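PDB 4MQD: DNA-entry nuclease inhibitor from Bacillus subtilis subsp. subtilis, which inhibits the DNA-degrading activity of the DNA-entry nuclease and plays a role in the competence of cells to be transformed. Local coordinates for residues Gln19-Gln24 with Asp47-Phe52; Ile62-Asn67 with Ile130-Val135; Lys78-Phe83 with Asp108-Cys113; Asn88-Glu93 with Phe102-Gly107; Cys113-Ala118 with Asp126-Asp131. All coordinates share one frame; numbering follows the deposited sequence.

Contact 1 (Gln19-Gln24 with Asp47-Phe52)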
# COMPACT_ATOMS: atom_id res chain seq x y z
N GLN A 19 19.56 1.18 11.61
CA GLN A 19 19.27 2.54 11.17
C GLN A 19 19.86 2.88 9.81
O GLN A 19 20.82 2.26 9.35
CB GLN A 19 19.76 3.56 12.21
CG GLN A 19 21.26 3.84 12.17
CD GLN A 19 21.74 4.59 13.40
OE1 GLN A 19 21.86 5.81 13.39
NE2 GLN A 19 22.02 3.85 14.47
N PHE A 20 19.25 3.88 9.16
CA PHE A 20 19.85 4.57 8.02
C PHE A 20 19.43 6.03 8.12
O PHE A 20 18.42 6.35 8.75
CB PHE A 20 19.42 3.94 6.69
CG PHE A 20 17.94 3.96 6.46
CD1 PHE A 20 17.33 5.04 5.83
CD2 PHE A 20 17.15 2.89 6.85
CE1 PHE A 20 15.96 5.06 5.61
CE2 PHE A 20 15.78 2.90 6.63
CZ PHE A 20 15.19 3.99 6.01
N THR A 21 20.20 6.91 7.49
CA THR A 21 20.04 8.34 7.70
C THR A 21 19.95 9.12 6.40
O THR A 21 20.75 8.93 5.49
CB THR A 21 21.21 8.89 8.55
OG1 THR A 21 21.26 8.18 9.79
CG2 THR A 21 21.05 10.38 8.82
N VAL A 22 18.95 10.00 6.33
CA VAL A 22 18.77 10.92 5.22
C VAL A 22 19.35 12.26 5.64
O VAL A 22 18.96 12.81 6.67
CB VAL A 22 17.28 11.09 4.87
CG1 VAL A 22 17.11 12.01 3.67
CG2 VAL A 22 16.63 9.73 4.63
N PHE A 23 20.28 12.80 4.85
CA PHE A 23 20.97 14.04 5.22
C PHE A 23 21.35 14.91 4.02
O PHE A 23 21.26 14.48 2.86
CB PHE A 23 22.20 13.74 6.08
CG PHE A 23 23.19 12.80 5.45
CD1 PHE A 23 22.96 11.43 5.43
CD2 PHE A 23 24.37 13.29 4.90
CE1 PHE A 23 23.88 10.57 4.86
CE2 PHE A 23 25.29 12.43 4.33
CZ PHE A 23 25.05 11.06 4.31
N GLN A 24 21.78 16.13 4.32
CA GLN A 24 22.08 17.13 3.30
C GLN A 24 23.32 16.74 2.50
O GLN A 24 24.18 16.02 2.99
CB GLN A 24 22.28 18.51 3.93
CG GLN A 24 21.15 19.00 4.83
CD GLN A 24 19.79 18.98 4.14
OE1 GLN A 24 19.66 19.39 2.99
NE2 GLN A 24 18.77 18.53 4.86
N ASP A 47 19.54 18.73 13.27
CA ASP A 47 20.02 19.68 12.26
C ASP A 47 19.21 19.57 10.98
O ASP A 47 18.02 19.89 10.95
CB ASP A 47 21.51 19.47 11.97
CG ASP A 47 22.07 20.51 11.02
OD1 ASP A 47 21.32 21.42 10.61
OD2 ASP A 47 23.27 20.42 10.67
N GLY A 48 19.87 19.12 9.92
CA GLY A 48 19.19 18.87 8.66
C GLY A 48 19.27 17.41 8.27
O GLY A 48 19.46 17.08 7.10
N ALA A 49 19.11 16.52 9.25
CA ALA A 49 19.21 15.08 9.02
C ALA A 49 18.15 14.32 9.79
O ALA A 49 17.79 14.69 10.91
CB ALA A 49 20.60 14.59 9.40
N ILE A 50 17.64 13.25 9.17
CA ILE A 50 16.68 12.35 9.81
C ILE A 50 17.19 10.92 9.70
O ILE A 50 17.47 10.45 8.60
CB ILE A 50 15.29 12.42 9.15
CG1 ILE A 50 14.75 13.86 9.15
CG2 ILE A 50 14.31 11.48 9.85
CD1 ILE A 50 13.60 14.08 8.19
N SER A 51 17.32 10.24 10.83
CA SER A 51 17.64 8.82 10.84
C SER A 51 16.36 8.04 11.06
O SER A 51 15.58 8.36 11.95
CB SER A 51 18.65 8.48 11.93
OG SER A 51 19.84 9.24 11.78
N PHE A 52 16.15 7.02 10.24
CA PHE A 52 14.99 6.15 10.36
C PHE A 52 15.41 4.82 10.96
O PHE A 52 16.48 4.30 10.64
CB PHE A 52 14.33 5.95 9.00
CG PHE A 52 13.66 7.18 8.46
CD1 PHE A 52 12.44 7.60 8.98
CD2 PHE A 52 14.25 7.92 7.45
CE1 PHE A 52 11.82 8.74 8.49
CE2 PHE A 52 13.63 9.07 6.96
CZ PHE A 52 12.42 9.47 7.48
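The hydroxyls of Thr21 and Ser51 meet across two antiparallel strands, Thr21 OG1 lying 2.7 Å from Ser51 OG in a hydrogen bond that either oxygen could donate. Both oxygens lie beside their own backbone N (chi1 -58° and -57°), which turns them toward each other over this non-hydrogen-bonded pair, while Thr21 CG2 packs 3.4 Å from Ser51 OG. On either side the backbone ladder holds the register: Val22 and Ile50 exchange two bonds, the one from Val22 N to Ile50 O measuring 2.7 Å, and Phe20 and Phe52 exchange two more. On the other face Phe52 CB sits over the Phe20 ring, 4.1 Å from its centroid, as a CH-pi contact, and the two ring planes are inclined at 39°. Val22 CG2 reaches the edge of the Phe52 ring in its plane, 3.9 Å from Phe52 CE2. At the far end the Gln24 chain bends at chi2 and sends NE2 to Gly48 O at 2.8 Å, Gly48 O lying close to the amide plane, in one of the two conformers deposited for Gly48, so this bond may not be held throughout. Gln24 OE1 accepts from Thr86 N. With an alanine at Gln24, Gly48 O would probably lose this side-chain donor and Thr86 N its acceptor, and the turn before strand 49-53 is likely to move more freely. One face thus pairs two buried hydroxyls beside the apolar Phe23-Ala49 contact, while that of Phe20, Val22, Ile50 and Phe52 is apolar throughout and turns to the second sheet.

Contact 2 (Ile62-Asn67 with Ile130-Val135)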
# COMPACT_ATOMS: atom_id res chain seq x y z
N ILE A 62 16.38 0.52 -0.71
CA ILE A 62 15.82 1.85 -0.51
C ILE A 62 15.11 2.28 -1.79
O ILE A 62 15.74 2.37 -2.84
CB ILE A 62 16.93 2.89 -0.19
CG1 ILE A 62 17.76 2.45 1.03
CG2 ILE A 62 16.32 4.27 0.02
CD1 ILE A 62 16.98 2.34 2.33
N LEU A 63 13.81 2.53 -1.69
CA LEU A 63 13.02 3.07 -2.81
C LEU A 63 12.69 4.52 -2.54
O LEU A 63 11.78 4.83 -1.75
CB LEU A 63 11.72 2.27 -3.00
CG LEU A 63 11.79 1.07 -3.93
CD1 LEU A 63 12.86 0.09 -3.47
CD2 LEU A 63 10.43 0.39 -4.03
N PHE A 64 13.42 5.43 -3.18
CA PHE A 64 13.18 6.85 -3.00
C PHE A 64 12.21 7.36 -4.06
O PHE A 64 12.31 6.98 -5.23
CB PHE A 64 14.48 7.65 -3.05
CG PHE A 64 14.35 9.03 -2.49
CD1 PHE A 64 14.38 9.23 -1.11
CD2 PHE A 64 14.18 10.13 -3.32
CE1 PHE A 64 14.25 10.50 -0.58
CE2 PHE A 64 14.05 11.40 -2.79
CZ PHE A 64 14.08 11.59 -1.42
N ARG A 65 11.27 8.20 -3.65
CA ARG A 65 10.26 8.77 -4.54
C ARG A 65 10.04 10.25 -4.25
O ARG A 65 10.19 10.70 -3.12
CB ARG A 65 8.93 8.04 -4.38
CG ARG A 65 8.97 6.57 -4.75
CD ARG A 65 7.64 5.91 -4.46
NE ARG A 65 7.67 4.48 -4.72
CZ ARG A 65 6.66 3.65 -4.50
NH1 ARG A 65 5.51 4.09 -4.01
NH2 ARG A 65 6.80 2.36 -4.78
N LEU A 66 9.66 10.99 -5.29
CA LEU A 66 9.29 12.40 -5.18
C LEU A 66 7.85 12.58 -5.65
O LEU A 66 7.53 12.32 -6.82
CB LEU A 66 10.24 13.26 -6.01
CG LEU A 66 9.96 14.77 -6.09
CD1 LEU A 66 9.93 15.41 -4.71
CD2 LEU A 66 11.00 15.44 -6.97
N ASN A 67 6.98 13.03 -4.74
CA ASN A 67 5.56 13.29 -5.04
C ASN A 67 4.83 12.10 -5.67
O ASN A 67 4.07 12.26 -6.62
CB ASN A 67 5.42 14.53 -5.93
CG ASN A 67 5.95 15.79 -5.26
OD1 ASN A 67 5.68 16.03 -4.08
ND2 ASN A 67 6.69 16.60 -6.01
N ILE A 130 10.67 5.62 0.61
CA ILE A 130 10.83 6.98 1.10
C ILE A 130 10.23 7.96 0.09
O ILE A 130 10.78 8.14 -1.00
CB ILE A 130 12.31 7.31 1.36
CG1 ILE A 130 12.91 6.30 2.34
CG2 ILE A 130 12.46 8.72 1.91
CD1 ILE A 130 14.42 6.36 2.45
N ASP A 131 9.11 8.59 0.45
CA ASP A 131 8.43 9.54 -0.42
C ASP A 131 8.58 10.96 0.11
O ASP A 131 8.10 11.28 1.21
CB ASP A 131 6.94 9.17 -0.55
CG ASP A 131 6.19 10.05 -1.55
OD1 ASP A 131 6.80 10.59 -2.50
OD2 ASP A 131 4.95 10.18 -1.40
N ALA A 132 9.26 11.80 -0.67
CA ALA A 132 9.36 13.22 -0.37
C ALA A 132 8.21 13.94 -1.07
O ALA A 132 8.16 14.00 -2.30
CB ALA A 132 10.70 13.77 -0.85
N VAL A 133 7.27 14.47 -0.28
CA VAL A 133 6.15 15.24 -0.81
C VAL A 133 6.42 16.73 -0.63
O VAL A 133 6.66 17.18 0.48
CB VAL A 133 4.83 14.86 -0.11
CG1 VAL A 133 3.66 15.64 -0.70
CG2 VAL A 133 4.59 13.36 -0.21
N SER A 134 6.37 17.48 -1.73
CA SER A 134 6.71 18.91 -1.72
C SER A 134 5.73 19.73 -0.89
O SER A 134 4.51 19.54 -0.98
CB SER A 134 6.74 19.46 -3.15
OG SER A 134 7.72 18.79 -3.93
N VAL A 135 6.27 20.65 -0.09
CA VAL A 135 5.47 21.59 0.70
C VAL A 135 6.16 22.95 0.72
O VAL A 135 6.54 23.48 -0.33
CB VAL A 135 5.29 21.10 2.16
CG1 VAL A 135 4.52 22.12 2.98
CG2 VAL A 135 4.58 19.75 2.18
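The one parallel pairing of the five-stranded mixed sheet joins strand 59-66 to strand 127-134, and Ile130 is gripped from both of its backbone polar atoms: Ile130 N gives a nearly straight bond to Leu63 O (2.7 Å), and Ile130 O receives Arg65 N. The ladder goes on with Ala132 N bonded to Arg65 O and ends with Asn67 N on Ala132 O. Past that point Asn67 leaves the strand, and its side-chain amide takes over the pairing. Asn67 OD1 accepts Ser134 N at 2.8 Å, the donor lying in the carbonyl plane, and Asn67 ND2 reaches Ser134 OG at 3.2 Å, close to the plane of the amide. With Met4 O as a further partner of ND2, the amide is fixed against turning over. On the face carrying Phe64, Ile130 and Ala132, the ring of Phe64 swings anti to its own backbone nitrogen (chi1 -163°) and over the neighbouring strand, where Phe64 CE1 packs 3.5 Å from Ile130 CG2 and Phe64 CZ lies 4.1 Å from Ala132 CB. Ile62 CG2 meets the other branch at Ile130 CD1, 3.7 Å away. On the reverse face Asp131 OD1 accepts a bond from Ser68 N, just beyond the strand. Bonds that step from one residue to the next but one on the partner strand are typical of a parallel beta ladder, here prolonged by an asparagine amide standing in for backbone.

Contact 3 (Lys78-Phe83 with Asp108-Cys113)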
# COMPACT_ATOMS: atom_id res chain seq x y z
N LYS A 78 4.85 3.27 9.43
CA LYS A 78 4.78 4.48 8.62
C LYS A 78 5.20 5.66 9.48
O LYS A 78 4.64 5.89 10.55
CB LYS A 78 3.36 4.70 8.09
CG LYS A 78 3.21 5.93 7.21
CD LYS A 78 1.78 6.09 6.71
CE LYS A 78 1.63 7.35 5.87
NZ LYS A 78 0.25 7.50 5.33
N VAL A 79 6.20 6.40 9.01
CA VAL A 79 6.70 7.57 9.71
C VAL A 79 6.73 8.74 8.74
O VAL A 79 7.33 8.64 7.68
CB VAL A 79 8.12 7.33 10.26
CG1 VAL A 79 8.51 8.43 11.23
CG2 VAL A 79 8.21 5.97 10.94
N THR A 80 6.08 9.85 9.12
CA THR A 80 6.06 11.06 8.31
C THR A 80 6.69 12.21 9.09
O THR A 80 6.24 12.54 10.19
CB THR A 80 4.63 11.44 7.88
OG1 THR A 80 4.07 10.37 7.11
CG2 THR A 80 4.63 12.72 7.05
N VAL A 81 7.72 12.82 8.52
CA VAL A 81 8.52 13.84 9.20
C VAL A 81 8.77 15.04 8.28
O VAL A 81 9.05 14.87 7.10
CB VAL A 81 9.89 13.26 9.64
CG1 VAL A 81 10.72 14.30 10.37
CG2 VAL A 81 9.68 12.02 10.51
N PRO A 82 8.66 16.27 8.83
CA PRO A 82 9.09 17.45 8.07
C PRO A 82 10.58 17.41 7.76
O PRO A 82 11.38 17.01 8.61
CB PRO A 82 8.77 18.61 9.01
CG PRO A 82 7.67 18.11 9.88
CD PRO A 82 7.95 16.64 10.06
N PHE A 83 10.95 17.83 6.55
CA PHE A 83 12.35 17.78 6.12
C PHE A 83 12.67 18.90 5.15
O PHE A 83 12.02 19.04 4.11
CB PHE A 83 12.65 16.42 5.48
CG PHE A 83 14.09 16.23 5.11
CD1 PHE A 83 15.08 16.24 6.08
CD2 PHE A 83 14.46 16.04 3.79
CE1 PHE A 83 16.41 16.06 5.75
CE2 PHE A 83 15.79 15.86 3.44
CZ PHE A 83 16.76 15.87 4.42
N ASP A 108 11.04 22.63 1.31
CA ASP A 108 10.45 21.87 2.40
C ASP A 108 9.67 20.68 1.86
O ASP A 108 9.08 20.74 0.78
CB ASP A 108 9.52 22.76 3.23
CG ASP A 108 10.24 23.96 3.82
OD1 ASP A 108 11.37 23.78 4.34
OD2 ASP A 108 9.68 25.07 3.78
N TYR A 109 9.68 19.59 2.62
CA TYR A 109 8.98 18.37 2.24
C TYR A 109 8.34 17.70 3.45
O TYR A 109 8.73 17.95 4.59
CB TYR A 109 9.96 17.37 1.61
CG TYR A 109 10.65 17.85 0.35
CD1 TYR A 109 11.80 18.63 0.42
CD2 TYR A 109 10.16 17.51 -0.90
CE1 TYR A 109 12.44 19.07 -0.73
CE2 TYR A 109 10.80 17.94 -2.06
CZ TYR A 109 11.94 18.72 -1.96
OH TYR A 109 12.58 19.14 -3.11
N GLN A 110 7.34 16.86 3.18
CA GLN A 110 6.86 15.89 4.15
C GLN A 110 7.44 14.54 3.76
O GLN A 110 6.96 13.89 2.83
CB GLN A 110 5.33 15.84 4.18
CG GLN A 110 4.68 17.00 4.91
CD GLN A 110 4.99 17.04 6.40
OE1 GLN A 110 5.39 16.03 6.99
NE2 GLN A 110 4.82 18.20 7.01
N LEU A 111 8.49 14.15 4.47
CA LEU A 111 9.21 12.91 4.17
C LEU A 111 8.56 11.75 4.90
O LEU A 111 8.53 11.72 6.14
CB LEU A 111 10.68 13.05 4.59
CG LEU A 111 11.64 11.98 4.07
CD1 LEU A 111 11.83 12.13 2.56
CD2 LEU A 111 12.98 12.07 4.79
N THR A 112 8.04 10.79 4.14
CA THR A 112 7.41 9.60 4.70
C THR A 112 8.25 8.36 4.42
O THR A 112 8.76 8.19 3.32
CB THR A 112 6.00 9.40 4.12
OG1 THR A 112 5.19 10.54 4.43
CG2 THR A 112 5.34 8.15 4.71
N CYS A 113 8.41 7.51 5.44
CA CYS A 113 9.15 6.26 5.31
C CYS A 113 8.26 5.07 5.69
O CYS A 113 7.80 4.98 6.83
CB CYS A 113 10.39 6.27 6.20
SG CYS A 113 11.39 4.77 6.10
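Matching first torsions of -60° set Thr80 OG1 and Thr112 OG1 facing each other, 2.9 Å apart in a hydrogen bond of undecided direction; the methyls, anti to the backbone nitrogens, flank it, with Thr80 CG2 3.5 Å from Thr112 OG1. Gln110 is bent at chi2 (-65°), which folds its amide back over strand 77-85. Gln110 OE1 thereby comes 3.4 Å from Thr80 CG2, and Gln110 NE2 lies 4.0 Å from Pro82 CG, the side chains of Gln110 and Pro82 running alongside each other. Pro82 occupies a non-hydrogen-bonded position, so its missing N-H costs the ladder no bond. The flanking pairs, Val79 with Cys113, Val81 with Leu111 and Phe83 with Tyr109, each exchange two backbone bonds, the one from Val81 N to Leu111 O being 2.7 Å. On their face Phe83 CB packs against Leu111 CB at 4.0 Å, and Phe83 O lies in the plane of the Tyr109 ring, at its edge, 3.7 Å from Tyr109 CD1. Strand 77-85 is outermost in the mixed sheet within this chain, and strand 107-116 separates it from 127-134; Val81, Phe83 and Leu111 pack against strand 49-53 of the antiparallel sheet.

Contact 4 (Asn88-Glu93 with Phe102-Gly107)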
# COMPACT_ATOMS: atom_id res chain seq x y z
N ASN A 88 20.49 21.70 -3.37
CA ASN A 88 19.95 20.73 -4.33
C ASN A 88 20.67 19.38 -4.26
O ASN A 88 21.73 19.21 -4.86
CB ASN A 88 20.00 21.31 -5.75
CG ASN A 88 19.13 20.55 -6.73
OD1 ASN A 88 18.74 19.40 -6.48
ND2 ASN A 88 18.81 21.18 -7.85
N GLY A 89 20.08 18.44 -3.53
CA GLY A 89 20.63 17.09 -3.38
C GLY A 89 20.65 16.59 -1.95
O GLY A 89 20.81 17.38 -1.01
N ILE A 90 20.47 15.28 -1.77
CA ILE A 90 20.55 14.64 -0.46
C ILE A 90 21.32 13.32 -0.55
O ILE A 90 21.58 12.82 -1.64
CB ILE A 90 19.15 14.34 0.12
CG1 ILE A 90 18.35 13.43 -0.83
CG2 ILE A 90 18.40 15.63 0.38
CD1 ILE A 90 17.15 12.79 -0.19
N HIS A 91 21.68 12.78 0.61
CA HIS A 91 22.28 11.45 0.69
C HIS A 91 21.47 10.55 1.60
O HIS A 91 20.76 11.02 2.49
CB HIS A 91 23.71 11.52 1.23
CG HIS A 91 24.66 12.28 0.35
ND1 HIS A 91 24.92 11.91 -0.95
CD2 HIS A 91 25.42 13.37 0.60
CE1 HIS A 91 25.80 12.75 -1.47
NE2 HIS A 91 26.12 13.65 -0.55
N ILE A 92 21.58 9.24 1.37
CA ILE A 92 21.05 8.24 2.29
C ILE A 92 22.17 7.24 2.55
O ILE A 92 22.85 6.81 1.62
CB ILE A 92 19.81 7.52 1.73
CG1 ILE A 92 18.70 8.55 1.45
CG2 ILE A 92 19.33 6.46 2.72
CD1 ILE A 92 17.40 7.96 0.94
N GLU A 93 22.36 6.88 3.82
CA GLU A 93 23.48 6.04 4.21
C GLU A 93 23.26 5.42 5.59
O GLU A 93 22.65 6.03 6.47
CB GLU A 93 24.77 6.87 4.22
CG GLU A 93 26.05 6.05 4.28
CD GLU A 93 27.31 6.90 4.25
OE1 GLU A 93 27.25 8.07 3.84
OE2 GLU A 93 28.37 6.37 4.64
N PHE A 102 20.58 11.32 -4.11
CA PHE A 102 19.32 11.58 -4.80
C PHE A 102 19.20 13.07 -5.10
O PHE A 102 19.32 13.90 -4.20
CB PHE A 102 18.14 11.11 -3.94
CG PHE A 102 18.21 9.65 -3.57
CD1 PHE A 102 18.86 9.25 -2.41
CD2 PHE A 102 17.64 8.69 -4.39
CE1 PHE A 102 18.92 7.91 -2.07
CE2 PHE A 102 17.71 7.35 -4.05
CZ PHE A 102 18.35 6.96 -2.89
N ASP A 103 18.98 13.39 -6.37
CA ASP A 103 18.86 14.78 -6.81
C ASP A 103 17.49 15.35 -6.42
O ASP A 103 16.55 15.36 -7.21
CB ASP A 103 19.07 14.86 -8.33
CG ASP A 103 19.12 16.29 -8.84
OD1 ASP A 103 19.69 17.16 -8.15
OD2 ASP A 103 18.60 16.54 -9.95
N LEU A 104 17.40 15.82 -5.18
CA LEU A 104 16.18 16.43 -4.65
C LEU A 104 16.38 17.95 -4.58
O LEU A 104 17.37 18.41 -4.01
CB LEU A 104 15.88 15.86 -3.27
CG LEU A 104 14.50 16.13 -2.68
CD1 LEU A 104 13.40 15.48 -3.51
CD2 LEU A 104 14.43 15.63 -1.24
N PRO A 105 15.45 18.73 -5.16
CA PRO A 105 15.59 20.19 -5.13
C PRO A 105 15.52 20.80 -3.73
O PRO A 105 15.08 20.14 -2.78
CB PRO A 105 14.41 20.69 -5.97
CG PRO A 105 13.95 19.52 -6.76
CD PRO A 105 14.28 18.31 -5.95
N LYS A 106 15.95 22.06 -3.62
CA LYS A 106 15.85 22.81 -2.37
C LYS A 106 14.39 23.03 -2.02
O LYS A 106 13.55 23.18 -2.91
CB LYS A 106 16.54 24.17 -2.49
CG LYS A 106 18.02 24.12 -2.81
CD LYS A 106 18.70 25.47 -2.57
CE LYS A 106 18.22 26.56 -3.52
NZ LYS A 106 18.55 26.27 -4.94
N GLY A 107 14.09 23.06 -0.72
CA GLY A 107 12.73 23.34 -0.25
C GLY A 107 12.29 22.44 0.89
O GLY A 107 13.05 21.60 1.37
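Ile92 and Ile90 both lean against Phe102, each at a slant to the aromatic ring. The tip of Ile92 comes nearest: Ile92 CD1 is 3.4 Å from Phe102 CE1, a snug fit, with Ile92 CG1 close behind it at 3.6 Å from the same atom. Phe102 CG lies beside its own backbone N (chi1 -57°), which carries the ring along strand 90-93 toward Ile92 and leaves Phe102 CB to meet Ile90. Ile90 holds CG1 between its backbone N and carbonyl carbon (chi1 59°); from there Ile90 CG1 touches Phe102 CB at 3.9 Å, and Ile90 CD1 extends to Leu104 CD2 at 4.1 Å. Beneath these side chains Ile90 and Phe102 exchange two backbone hydrogen bonds, Ile90 N to Phe102 O at 3.0 Å and Phe102 N to Ile90 O at 3.1 Å. The pairing then breaks down. Asp103 is the centre of an inverse gamma turn, and Gly89 N makes only a weak, strongly bent bond to Leu104 O. At the backbone angles of Gly89 a side chain would press on the carbonyl oxygen of the residue before it. Strand 90-93 runs between strands 19-24 and 100-102 of the antiparallel sheet, and its isoleucines, with Phe102, pack onto Phe64 of strand 59-66; the segment from Phe102 leads on into strand 107-116, so the contact lies where the chain passes from one sheet to the other.

Contact 5 (Cys113-Ala118 with Asp126-Asp131)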
# COMPACT_ATOMS: atom_id res chain seq x y z
N CYS A 113 8.41 7.51 5.44
CA CYS A 113 9.15 6.26 5.31
C CYS A 113 8.26 5.07 5.69
O CYS A 113 7.80 4.98 6.83
CB CYS A 113 10.39 6.27 6.20
SG CYS A 113 11.39 4.77 6.10
N TRP A 114 8.03 4.18 4.73
CA TRP A 114 7.29 2.95 4.98
C TRP A 114 8.28 1.80 5.15
O TRP A 114 9.16 1.62 4.31
CB TRP A 114 6.36 2.61 3.82
CG TRP A 114 5.17 3.51 3.67
CD1 TRP A 114 3.93 3.33 4.22
CD2 TRP A 114 5.09 4.69 2.87
NE1 TRP A 114 3.09 4.35 3.83
CE2 TRP A 114 3.77 5.19 3.00
CE3 TRP A 114 6.00 5.38 2.06
CZ2 TRP A 114 3.35 6.36 2.35
CZ3 TRP A 114 5.58 6.53 1.42
CH2 TRP A 114 4.27 7.01 1.57
N THR A 115 8.11 1.03 6.22
CA THR A 115 8.90 -0.18 6.44
C THR A 115 8.16 -1.38 5.85
O THR A 115 7.07 -1.74 6.32
CB THR A 115 9.16 -0.43 7.94
OG1 THR A 115 9.90 0.67 8.48
CG2 THR A 115 9.95 -1.72 8.15
N VAL A 116 8.75 -1.99 4.82
CA VAL A 116 8.17 -3.15 4.15
C VAL A 116 9.12 -4.34 4.31
O VAL A 116 10.08 -4.47 3.55
CB VAL A 116 7.94 -2.87 2.64
CG1 VAL A 116 7.20 -4.03 1.99
CG2 VAL A 116 7.17 -1.57 2.46
N PRO A 117 8.86 -5.21 5.30
CA PRO A 117 9.74 -6.37 5.51
C PRO A 117 9.79 -7.31 4.31
O PRO A 117 8.86 -7.34 3.50
CB PRO A 117 9.12 -7.08 6.72
CG PRO A 117 8.19 -6.10 7.35
CD PRO A 117 7.74 -5.18 6.26
N ALA A 118 10.88 -8.08 4.21
CA ALA A 118 11.11 -9.00 3.09
C ALA A 118 9.87 -9.83 2.74
O ALA A 118 9.53 -9.99 1.57
CB ALA A 118 12.28 -9.92 3.40
N ASP A 126 14.11 -6.77 3.00
CA ASP A 126 13.58 -5.62 3.73
C ASP A 126 13.66 -4.38 2.85
O ASP A 126 14.73 -4.05 2.34
CB ASP A 126 14.33 -5.41 5.05
CG ASP A 126 14.01 -6.47 6.09
OD1 ASP A 126 13.13 -7.32 5.83
OD2 ASP A 126 14.63 -6.44 7.16
N THR A 127 12.52 -3.73 2.66
CA THR A 127 12.41 -2.62 1.73
C THR A 127 11.90 -1.39 2.46
O THR A 127 10.94 -1.46 3.23
CB THR A 127 11.47 -2.97 0.57
OG1 THR A 127 11.93 -4.16 -0.08
CG2 THR A 127 11.40 -1.84 -0.45
N TYR A 128 12.56 -0.26 2.23
CA TYR A 128 12.19 1.01 2.84
C TYR A 128 11.82 2.02 1.76
O TYR A 128 12.68 2.45 0.99
CB TYR A 128 13.31 1.51 3.74
CG TYR A 128 13.54 0.58 4.91
CD1 TYR A 128 12.83 0.73 6.10
CD2 TYR A 128 14.45 -0.47 4.82
CE1 TYR A 128 13.02 -0.13 7.16
CE2 TYR A 128 14.65 -1.34 5.89
CZ TYR A 128 13.93 -1.16 7.05
OH TYR A 128 14.12 -2.02 8.11
N ILE A 129 10.54 2.35 1.70
CA ILE A 129 10.02 3.29 0.70
C ILE A 129 10.02 4.68 1.30
O ILE A 129 9.45 4.90 2.37
CB ILE A 129 8.59 2.91 0.24
CG1 ILE A 129 8.57 1.49 -0.32
CG2 ILE A 129 8.09 3.91 -0.80
CD1 ILE A 129 7.19 0.98 -0.66
N ILE A 130 10.67 5.62 0.61
CA ILE A 130 10.83 6.98 1.10
C ILE A 130 10.23 7.96 0.09
O ILE A 130 10.78 8.14 -1.00
CB ILE A 130 12.31 7.31 1.36
CG1 ILE A 130 12.91 6.30 2.34
CG2 ILE A 130 12.46 8.72 1.91
CD1 ILE A 130 14.42 6.36 2.45
N ASP A 131 9.11 8.59 0.45
CA ASP A 131 8.43 9.54 -0.42
C ASP A 131 8.58 10.96 0.11
O ASP A 131 8.10 11.28 1.21
CB ASP A 131 6.94 9.17 -0.55
CG ASP A 131 6.19 10.05 -1.55
OD1 ASP A 131 6.80 10.59 -2.50
OD2 ASP A 131 4.95 10.18 -1.40
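Trp114 reaches across to the strand of Ile129 and Asp131 atom by atom. Its CB lies 4.1 Å from Ile129 O, the oxygen that also accepts the backbone N-H of Trp114. With CG beside the backbone N (chi1 -70°), the benzo edge of the indole runs along the neighbouring strand: Trp114 CE3 meets Ile129 O at 3.5 Å and also touches Ile129 CG2, Trp114 CZ3 comes to 3.6 Å from Asp131 CB, in the ring plane, and Trp114 CH2 lies 4.0 Å from that same carbon. The other face bears Thr115, whose OG1 sits at the edge of the Tyr128 ring, 3.5 Å from Tyr128 CE1; Tyr128 OH bonds to Gln55 N. Toward the connecting loop, Val116 and Thr127 exchange two backbone bonds. Asp126 OD1 then takes Ala118 N at 2.9 Å with its anti lone pair, and Asp126 OD2 forms a salt bridge with Arg56. Were Asp126 an alanine, both carboxylate oxygens would go, which would probably leave Ala118 N without its acceptor and Arg56 without its counter-charge, and is likely to free the chain after Pro117. The two strands are the arms of a beta hairpin in the mixed sheet, flanked by strands 77-85 and 59-66, with Tyr128 set edge-to-face against Phe20 of strand 19-24 in the antiparallel sheet.

The five contacts divide between two five-stranded sheets that pack face to face. Contacts 2, 3 and 5 stitch the mixed sheet, sharing strands 107-116 and 127-134: contact 5 has Cys113 in common with contact 3, and Ile130 and Asp131 with contact 2. Contact 1 and the strand part of contact 4 belong to the antiparallel sheet, where strands 19-24 and 90-93 are neighbours. Centres lie from about 8 Å (contacts 2 and 3) to about 18 Å (contacts 4 and 5) apart. Along the chain contact 1 closes first; contact 4 is nested within contact 3, and contact 3 within contact 2; contact 5 follows contact 3 and ends on the same strand as contact 2. Phe20, Ile50, Ile92 and Phe64 join the sheets in a common apolar core.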